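Local structure of minor capsid protein (Cafeteriavirus-dependent mavirus, 6G42) at residues C[155-169]-C[177-191]. The protein probably forms the pentameric penton that occupies the fivefold vertices of the icosahedral virophage capsid and is built around a single jelly-roll. Numbering follows the deposited sequence.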
loop_
_atom_site.group_PDB
_atom_site.type_symbol
_atom_site.label_atom_id
_atom_site.label_comp_id
_atom_site.label_asym_id
_atom_site.label_seq_id
_atom_site.Cartn_x
_atom_site.Cartn_y
_atom_site.Cartn_z
ATOM N N PHE C 155 23.000 -0.089 -35.756
ATOM C CA PHE C 155 21.940 0.148 -34.775
ATOM C C PHE C 155 20.730 -0.732 -35.079
ATOM O O PHE C 155 20.593 -1.254 -36.186
ATOM C CB PHE C 155 21.471 1.603 -34.836
ATOM C CG PHE C 155 22.337 2.570 -34.086
ATOM C CD1 PHE C 155 22.601 2.390 -32.730
ATOM C CD2 PHE C 155 22.846 3.703 -34.722
ATOM C CE1 PHE C 155 23.383 3.299 -32.032
ATOM C CE2 PHE C 155 23.624 4.617 -34.029
ATOM C CZ PHE C 155 23.894 4.414 -32.683
ATOM N N ILE C 156 19.855 -0.876 -34.084
ATOM C CA ILE C 156 18.520 -1.453 -34.266
ATOM C C ILE C 156 17.524 -0.295 -34.338
ATOM O O ILE C 156 17.597 0.638 -33.536
ATOM C CB ILE C 156 18.134 -2.397 -33.107
ATOM C CG1 ILE C 156 19.101 -3.586 -33.037
ATOM C CG2 ILE C 156 16.702 -2.909 -33.271
ATOM C CD1 ILE C 156 19.061 -4.346 -31.725
ATOM N N MET C 157 16.595 -0.375 -35.291
ATOM C CA MET C 157 15.560 0.647 -35.509
ATOM C C MET C 157 14.201 0.131 -35.062
ATOM O O MET C 157 13.861 -1.014 -35.337
ATOM C CB MET C 157 15.447 0.996 -36.994
ATOM C CG MET C 157 16.664 1.664 -37.609
ATOM S SD MET C 157 16.614 1.587 -39.410
ATOM C CE MET C 157 15.130 2.515 -39.788
ATOM N N PHE C 158 13.441 0.984 -34.377
ATOM C CA PHE C 158 12.052 0.717 -33.983
ATOM C C PHE C 158 11.187 1.787 -34.645
ATOM O O PHE C 158 11.491 2.979 -34.547
ATOM C CB PHE C 158 11.888 0.868 -32.458
ATOM C CG PHE C 158 12.267 -0.351 -31.638
ATOM C CD1 PHE C 158 13.229 -1.273 -32.057
ATOM C CD2 PHE C 158 11.681 -0.538 -30.390
ATOM C CE1 PHE C 158 13.564 -2.365 -31.268
ATOM C CE2 PHE C 158 12.015 -1.629 -29.599
ATOM C CZ PHE C 158 12.959 -2.543 -30.040
ATOM N N ASN C 159 10.101 1.376 -35.298
ATOM C CA ASN C 159 9.106 2.335 -35.817
ATOM C C ASN C 159 8.249 2.884 -34.664
ATOM O O ASN C 159 8.435 2.486 -33.515
ATOM C CB ASN C 159 8.255 1.720 -36.943
ATOM C CG ASN C 159 7.234 0.713 -36.448
ATOM O OD1 ASN C 159 7.432 0.057 -35.431
ATOM N ND2 ASN C 159 6.146 0.560 -37.194
ATOM N N ASP C 160 7.317 3.781 -34.968
ATOM C CA ASP C 160 6.599 4.513 -33.921
ATOM C C ASP C 160 5.686 3.655 -33.031
ATOM O O ASP C 160 5.504 3.979 -31.861
ATOM C CB ASP C 160 5.805 5.685 -34.506
ATOM C CG ASP C 160 5.436 6.728 -33.452
ATOM O OD1 ASP C 160 6.312 7.091 -32.632
ATOM O OD2 ASP C 160 4.266 7.177 -33.439
ATOM N N ASP C 161 5.114 2.578 -33.566
ATOM C CA ASP C 161 4.332 1.645 -32.735
ATOM C C ASP C 161 5.223 0.853 -31.768
ATOM O O ASP C 161 4.857 0.665 -30.607
ATOM C CB ASP C 161 3.471 0.708 -33.592
ATOM C CG ASP C 161 2.179 1.374 -34.086
ATOM O OD1 ASP C 161 2.111 2.624 -34.140
ATOM O OD2 ASP C 161 1.224 0.638 -34.427
ATOM N N MET C 162 6.381 0.404 -32.248
ATOM C CA MET C 162 7.390 -0.248 -31.399
ATOM C C MET C 162 7.944 0.722 -30.353
ATOM O O MET C 162 8.024 0.392 -29.174
ATOM C CB MET C 162 8.543 -0.789 -32.252
ATOM C CG MET C 162 8.206 -2.044 -33.045
ATOM S SD MET C 162 8.327 -3.547 -32.060
ATOM C CE MET C 162 10.103 -3.742 -31.978
ATOM N N ARG C 163 8.326 1.910 -30.808
ATOM C CA ARG C 163 8.784 3.000 -29.942
ATOM C C ARG C 163 7.873 3.192 -28.729
ATOM O O ARG C 163 8.336 3.188 -27.593
ATOM C CB ARG C 163 8.858 4.298 -30.760
ATOM C CG ARG C 163 9.095 5.590 -29.983
ATOM C CD ARG C 163 10.500 5.667 -29.433
ATOM N NE ARG C 163 10.811 7.024 -28.974
ATOM C CZ ARG C 163 10.696 7.468 -27.723
ATOM N NH1 ARG C 163 10.267 6.681 -26.730
ATOM N NH2 ARG C 163 11.019 8.731 -27.456
ATOM N N VAL C 164 6.578 3.351 -28.983
ATOM C CA VAL C 164 5.608 3.635 -27.924
ATOM C C VAL C 164 5.467 2.449 -26.964
ATOM O O VAL C 164 5.582 2.618 -25.744
ATOM C CB VAL C 164 4.233 4.076 -28.496
ATOM C CG1 VAL C 164 3.197 4.252 -27.392
ATOM C CG2 VAL C 164 4.372 5.396 -29.238
ATOM N N ASP C 165 5.237 1.258 -27.509
ATOM C CA ASP C 165 4.983 0.073 -26.678
ATOM C C ASP C 165 6.220 -0.480 -25.962
ATOM O O ASP C 165 6.074 -1.207 -24.979
ATOM C CB ASP C 165 4.287 -1.019 -27.493
ATOM C CG ASP C 165 2.843 -0.661 -27.847
ATOM O OD1 ASP C 165 2.349 0.421 -27.451
ATOM O OD2 ASP C 165 2.189 -1.474 -28.527
ATOM N N PHE C 166 7.415 -0.131 -26.434
ATOM C CA PHE C 166 8.671 -0.452 -25.725
ATOM C C PHE C 166 9.459 0.834 -25.415
ATOM O O PHE C 166 10.667 0.916 -25.626
ATOM C CB PHE C 166 9.500 -1.459 -26.532
ATOM C CG PHE C 166 8.748 -2.717 -26.879
ATOM C CD1 PHE C 166 7.978 -2.791 -28.034
ATOM C CD2 PHE C 166 8.791 -3.823 -26.045
ATOM C CE1 PHE C 166 7.275 -3.943 -28.352
ATOM C CE2 PHE C 166 8.095 -4.981 -26.365
ATOM C CZ PHE C 166 7.336 -5.040 -27.520
ATOM N N ASN C 167 8.734 1.812 -24.874
ATOM C CA ASN C 167 9.224 3.181 -24.617
ATOM C C ASN C 167 10.372 3.337 -23.618
ATOM O O ASN C 167 11.144 4.289 -23.718
ATOM C CB ASN C 167 8.065 4.082 -24.172
ATOM C CG ASN C 167 7.380 3.587 -22.907
ATOM O OD1 ASN C 167 7.864 3.811 -21.800
ATOM N ND2 ASN C 167 6.238 2.928 -23.065
ATOM N N SER C 168 10.476 2.419 -22.664
ATOM C CA SER C 168 11.499 2.494 -21.614
ATOM C C SER C 168 12.954 2.165 -22.049
ATOM O O SER C 168 13.868 2.243 -21.229
ATOM C CB SER C 168 11.077 1.617 -20.434
ATOM O OG SER C 168 10.650 0.341 -20.875
ATOM N N PHE C 169 13.165 1.787 -23.313
ATOM C CA PHE C 169 14.504 1.809 -23.925
ATOM C C PHE C 169 14.912 3.264 -24.201
ATOM O O PHE C 169 14.057 4.154 -24.261
ATOM C CB PHE C 169 14.534 1.022 -25.245
ATOM C CG PHE C 169 14.445 -0.474 -25.076
ATOM C CD1 PHE C 169 15.509 -1.192 -24.530
ATOM C CD2 PHE C 169 13.305 -1.172 -25.481
ATOM C CE1 PHE C 169 15.432 -2.572 -24.378
ATOM C CE2 PHE C 169 13.224 -2.548 -25.330
ATOM C CZ PHE C 169 14.289 -3.250 -24.779
ATOM N N GLU C 177 9.313 8.286 -38.904
ATOM C CA GLU C 177 8.819 6.972 -38.473
ATOM C C GLU C 177 9.771 6.217 -37.534
ATOM O O GLU C 177 9.344 5.742 -36.480
ATOM C CB GLU C 177 8.500 6.107 -39.702
ATOM C CG GLU C 177 7.714 4.829 -39.411
ATOM C CD GLU C 177 6.387 5.083 -38.717
ATOM O OE1 GLU C 177 5.684 6.045 -39.093
ATOM O OE2 GLU C 177 6.043 4.323 -37.789
ATOM N N TYR C 178 11.045 6.110 -37.916
ATOM C CA TYR C 178 12.000 5.204 -37.247
ATOM C C TYR C 178 12.910 5.905 -36.230
ATOM O O TYR C 178 13.265 7.071 -36.403
ATOM C CB TYR C 178 12.845 4.465 -38.295
ATOM C CG TYR C 178 12.004 3.772 -39.350
ATOM C CD1 TYR C 178 11.283 2.616 -39.049
ATOM C CD2 TYR C 178 11.908 4.283 -40.645
ATOM C CE1 TYR C 178 10.498 1.985 -40.009
ATOM C CE2 TYR C 178 11.128 3.661 -41.612
ATOM C CZ TYR C 178 10.424 2.513 -41.290
ATOM O OH TYR C 178 9.647 1.896 -42.244
ATOM N N SER C 179 13.277 5.171 -35.177
ATOM C CA SER C 179 14.136 5.675 -34.093
ATOM C C SER C 179 15.203 4.642 -33.749
ATOM O O SER C 179 14.936 3.443 -33.785
ATOM C CB SER C 179 13.308 5.979 -32.838
ATOM O OG SER C 179 12.321 6.966 -33.082
ATOM N N LEU C 180 16.399 5.118 -33.400
ATOM C CA LEU C 180 17.546 4.251 -33.086
ATOM C C LEU C 180 17.547 3.800 -31.627
ATOM O O LEU C 180 17.378 4.615 -30.722
ATOM C CB LEU C 180 18.868 4.976 -33.367
ATOM C CG LEU C 180 19.128 5.492 -34.782
ATOM C CD1 LEU C 180 20.371 6.374 -34.794
ATOM C CD2 LEU C 180 19.266 4.354 -35.783
ATOM N N VAL C 181 17.771 2.507 -31.407
ATOM C CA VAL C 181 17.907 1.954 -30.061
ATOM C C VAL C 181 19.365 2.107 -29.616
ATOM O O VAL C 181 20.257 1.425 -30.131
ATOM C CB VAL C 181 17.476 0.470 -30.004
ATOM C CG1 VAL C 181 17.625 -0.096 -28.597
ATOM C CG2 VAL C 181 16.033 0.323 -30.469
ATOM N N ILE C 182 19.590 3.005 -28.659
ATOM C CA ILE C 182 20.918 3.249 -28.098
ATOM C C ILE C 182 21.306 2.099 -27.160
ATOM O O ILE C 182 20.614 1.841 -26.174
ATOM C CB ILE C 182 20.959 4.611 -27.364
ATOM C CG1 ILE C 182 20.823 5.750 -28.387
ATOM C CG2 ILE C 182 22.255 4.780 -26.571
ATOM C CD1 ILE C 182 20.451 7.094 -27.791
ATOM N N LEU C 183 22.417 1.431 -27.477
ATOM C CA LEU C 183 22.913 0.282 -26.712
ATOM C C LEU C 183 24.374 0.491 -26.311
ATOM O O LEU C 183 25.220 0.715 -27.174
ATOM C CB LEU C 183 22.800 -0.988 -27.557
ATOM C CG LEU C 183 21.409 -1.355 -28.073
ATOM C CD1 LEU C 183 21.496 -2.475 -29.097
ATOM C CD2 LEU C 183 20.496 -1.750 -26.923
ATOM N N ASN C 184 24.661 0.409 -25.010
ATOM C CA ASN C 184 26.024 0.596 -24.467
ATOM C C ASN C 184 26.684 -0.632 -23.824
ATOM O O ASN C 184 27.875 -0.581 -23.506
ATOM C CB ASN C 184 26.013 1.736 -23.443
ATOM C CG ASN C 184 25.919 3.102 -24.095
ATOM O OD1 ASN C 184 26.707 3.430 -24.983
ATOM N ND2 ASN C 184 24.964 3.911 -23.653
ATOM N N GLU C 185 25.930 -1.714 -23.628
ATOM C CA GLU C 185 26.435 -2.915 -22.938
ATOM C C GLU C 185 25.935 -4.191 -23.613
ATOM O O GLU C 185 25.049 -4.141 -24.473
ATOM C CB GLU C 185 26.029 -2.886 -21.461
ATOM C CG GLU C 185 26.307 -1.546 -20.787
ATOM C CD GLU C 185 26.187 -1.577 -19.278
ATOM O OE1 GLU C 185 25.345 -2.338 -18.754
ATOM O OE2 GLU C 185 26.928 -0.816 -18.619
ATOM N N ASP C 186 26.525 -5.327 -23.226
ATOM C CA ASP C 186 26.208 -6.637 -23.826
ATOM C C ASP C 186 24.711 -6.901 -23.765
ATOM O O ASP C 186 24.065 -7.093 -24.797
ATOM C CB ASP C 186 26.958 -7.789 -23.122
ATOM C CG ASP C 186 28.347 -8.070 -23.711
ATOM O OD1 ASP C 186 28.714 -7.505 -24.762
ATOM O OD2 ASP C 186 29.076 -8.893 -23.114
ATOM N N VAL C 187 24.182 -6.881 -22.545
ATOM C CA VAL C 187 22.760 -7.094 -22.281
ATOM C C VAL C 187 22.158 -5.773 -21.793
ATOM O O VAL C 187 22.455 -5.327 -20.685
ATOM C CB VAL C 187 22.554 -8.211 -21.229
ATOM C CG1 VAL C 187 21.073 -8.441 -20.943
ATOM C CG2 VAL C 187 23.203 -9.510 -21.698
ATOM N N GLU C 188 21.328 -5.155 -22.636
ATOM C CA GLU C 188 20.594 -3.925 -22.291
ATOM C C GLU C 188 19.110 -4.237 -22.065
ATOM O O GLU C 188 18.494 -4.964 -22.847
ATOM C CB GLU C 188 20.743 -2.872 -23.397
ATOM C CG GLU C 188 22.105 -2.182 -23.442
ATOM C CD GLU C 188 22.273 -1.054 -22.430
ATOM O OE1 GLU C 188 21.416 -0.876 -21.535
ATOM O OE2 GLU C 188 23.287 -0.331 -22.534
ATOM N N THR C 189 18.550 -3.668 -20.999
ATOM C CA THR C 189 17.170 -3.936 -20.579
ATOM C C THR C 189 16.381 -2.631 -20.442
ATOM O O THR C 189 16.962 -1.558 -20.311
ATOM C CB THR C 189 17.130 -4.749 -19.253
ATOM O OG1 THR C 189 15.771 -4.981 -18.858
ATOM C CG2 THR C 189 17.872 -4.042 -18.121
ATOM N N GLN C 190 15.056 -2.747 -20.493
ATOM C CA GLN C 190 14.140 -1.622 -20.267
ATOM C C GLN C 190 14.350 -1.033 -18.874
ATOM O O GLN C 190 14.617 -1.773 -17.929
ATOM C CB GLN C 190 12.687 -2.106 -20.372
ATOM C CG GLN C 190 12.185 -2.416 -21.775
ATOM C CD GLN C 190 10.727 -2.879 -21.792
ATOM O OE1 GLN C 190 10.406 -3.959 -21.301
ATOM N NE2 GLN C 190 9.842 -2.065 -22.366
ATOM N N ASP C 191 14.219 0.287 -18.740
ATOM C CA ASP C 191 14.261 0.920 -17.402
ATOM C C ASP C 191 12.939 0.787 -16.604
ATOM O O ASP C 191 12.896 1.132 -15.420
ATOM C CB ASP C 191 14.803 2.381 -17.448
ATOM C CG ASP C 191 13.852 3.392 -18.125
ATOM O OD1 ASP C 191 12.654 3.480 -17.773
ATOM O OD2 ASP C 191 14.341 4.166 -18.980
#
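The Phe158 ring lies between Val181 and Met162: Val181 CG2 sits over one face, offset toward the rim and 3.9 Å from the ring centroid in a CH-pi contact, Met162 CE rests over the centre of the opposite face, and Phe166 CB meets the edge. At Phe169, Gln190 CG lies over one face, with Phe166 CB at the edge. Leu180 CB lies over a face of Phe155, offset toward the rim, and Glu177 CG over the centre of a Tyr178 face. Strand 154-158 pairs antiparallel with strand 179-181 inside a five-stranded sheet, its register set by Phe158 and Ser179, bonded both ways (N to O, 2.9 Å each). Ile144 of strand 141-145, in a three-stranded sheet that also holds 187-189, packs on Ile156, Phe169 and Val181 and so joins the two sheets. Gln190 OE1 is hydrogen-bonded to the backbone N of Phe142, and NE2 to Thr194 OG1. Beside Leu180, Met157 bends at chi3 (62°) to bring CE within 3.4 Å of Tyr178 CB. Helix 160-165 follows, Asn159 at its N-cap with OD1 taking a weak bond from Met162 N; it packs against another copy of the protein, Gln294 NE2 of that neighbouring subunit hydrogen-bonding Asp160 OD2. Glu177, bent at chi2 (57°), runs alongside Asn159, pointing the same way, and its OE2 accepts from Asp160 N at 3.1 Å, met from above the carboxylate plane.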